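Local coordinates for protein nisin leader peptide-processing serine protease NisP (Lactococcus lactis subsp. lactis, PDB 4MZD) that probably acts as a subtilisin-like serine endopeptidase that removes the leader peptide from the precursor of the antibiotic nisin, at residues N227-S230 against A231-A235. Sequence-based numbering, arbitrary orientation.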
# COMPACT_ATOMS: atom_id res chain seq x y z
N ASN A 227 -3.51 5.62 18.61
CA ASN A 227 -4.69 4.99 18.04
C ASN A 227 -4.33 3.96 16.96
O ASN A 227 -4.92 2.88 16.90
CB ASN A 227 -5.66 6.04 17.51
CG ASN A 227 -6.29 6.87 18.61
OD1 ASN A 227 -6.26 6.50 19.78
ND2 ASN A 227 -6.87 8.01 18.23
N TYR A 228 -3.35 4.29 16.13
CA TYR A 228 -2.82 3.32 15.18
C TYR A 228 -2.20 2.16 15.94
O TYR A 228 -2.40 1.00 15.58
CB TYR A 228 -1.74 3.90 14.29
CG TYR A 228 -2.21 4.64 13.07
CD1 TYR A 228 -1.84 5.96 12.86
CD2 TYR A 228 -2.99 4.02 12.10
CE1 TYR A 228 -2.24 6.65 11.74
CE2 TYR A 228 -3.40 4.70 10.97
CZ TYR A 228 -3.02 6.01 10.79
OH TYR A 228 -3.44 6.68 9.66
N LYS A 229 -1.41 2.47 16.97
CA LYS A 229 -0.71 1.42 17.69
C LYS A 229 -1.70 0.41 18.26
O LYS A 229 -1.49 -0.80 18.17
CB LYS A 229 0.16 1.99 18.80
CG LYS A 229 1.11 0.96 19.39
CD LYS A 229 1.60 1.36 20.76
CE LYS A 229 2.44 2.61 20.71
NZ LYS A 229 3.09 2.79 22.04
N SER A 230 -2.78 0.91 18.84
CA SER A 230 -3.80 0.04 19.42
C SER A 230 -4.44 -0.85 18.36
O SER A 230 -4.66 -2.05 18.59
CB SER A 230 -4.87 0.88 20.12
OG SER A 230 -5.84 0.06 20.73
N ALA A 231 -4.73 -0.28 17.20
CA ALA A 231 -5.35 -1.05 16.13
C ALA A 231 -4.41 -2.12 15.59
O ALA A 231 -4.82 -3.26 15.33
CB ALA A 231 -5.82 -0.13 15.01
N ILE A 232 -3.14 -1.76 15.43
CA ILE A 232 -2.13 -2.70 14.95
C ILE A 232 -1.86 -3.81 15.95
O ILE A 232 -1.69 -4.97 15.57
CB ILE A 232 -0.84 -1.95 14.58
CG1 ILE A 232 -1.09 -1.13 13.31
CG2 ILE A 232 0.31 -2.92 14.38
CD1 ILE A 232 -0.08 -0.05 13.10
N ASN A 233 -1.82 -3.47 17.24
CA ASN A 233 -1.67 -4.47 18.28
C ASN A 233 -2.84 -5.44 18.27
O ASN A 233 -2.67 -6.64 18.47
CB ASN A 233 -1.54 -3.82 19.65
CG ASN A 233 -0.16 -3.24 19.89
OD1 ASN A 233 0.81 -3.63 19.23
ND2 ASN A 233 -0.06 -2.32 20.83
N TYR A 234 -4.04 -4.92 18.02
CA TYR A 234 -5.21 -5.76 17.95
C TYR A 234 -5.13 -6.71 16.75
O TYR A 234 -5.40 -7.90 16.87
CB TYR A 234 -6.47 -4.91 17.86
CG TYR A 234 -7.72 -5.74 17.80
CD1 TYR A 234 -8.20 -6.37 18.95
CD2 TYR A 234 -8.42 -5.92 16.61
CE1 TYR A 234 -9.34 -7.14 18.91
CE2 TYR A 234 -9.57 -6.69 16.57
CZ TYR A 234 -10.02 -7.29 17.73
OH TYR A 234 -11.16 -8.07 17.73
N ALA A 235 -4.75 -6.18 15.60
CA ALA A 235 -4.60 -7.00 14.41
C ALA A 235 -3.60 -8.12 14.67
O ALA A 235 -3.84 -9.27 14.33
CB ALA A 235 -4.17 -6.15 13.22
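Lys229 and Asn233, one helical turn apart, meet twice: through their backbones and along their side chains. Four successive i to i+4 hydrogen bonds make up the backbone part of this local contact within helix 222-238. Asn233 N reaches Lys229 O at 2.8 Å and Ile232 N reaches Tyr228 O at 2.9 Å. Ala231 N lies 3.2 Å from Asn227 O, and Tyr234 N lies 3.0 Å from Ser230 O.

Among the side chains, those of Lys229 and Asn233 leave the helix together in the same direction, with the aliphatic CG of Lys229 3.8 Å from Asn233 ND2. Asn233 has CG beside its own backbone N (chi1 -77°), which folds the amide back over the preceding turn. ND2 thereby comes to 3.4 Å from Lys229 O, but the angle is too poor for a hydrogen bond; the bond that Lys229 O does accept comes from Asn233 N.

Ile232 is less certain, because its side chain has two conformers. In one of them the methylene CG1, likewise beside the backbone N, rests on the carbonyl oxygen of Tyr228 in the previous turn. Apolar contact is slight: in the same conformer CD1 only grazes Tyr228 CB, at 4.4 Å. Outside the turn, Phe282 touches both Tyr228 and Ile232, helix 183-195 packs on Ala231, and the hydroxyls of Tyr228 and Tyr234 are hydrogen-bonded to Gln207 and Asp195.

This part of the helix thus has buried residues, Tyr228, Ala231 and Ile232, set in the subtilase domain, and exposed ones, Ser230 and Asn233. Its turns are held together by the main chain, while Tyr228, Ala231, Ile232 and Tyr234 contact neighbouring parts of the fold, away from the predicted catalytic triad.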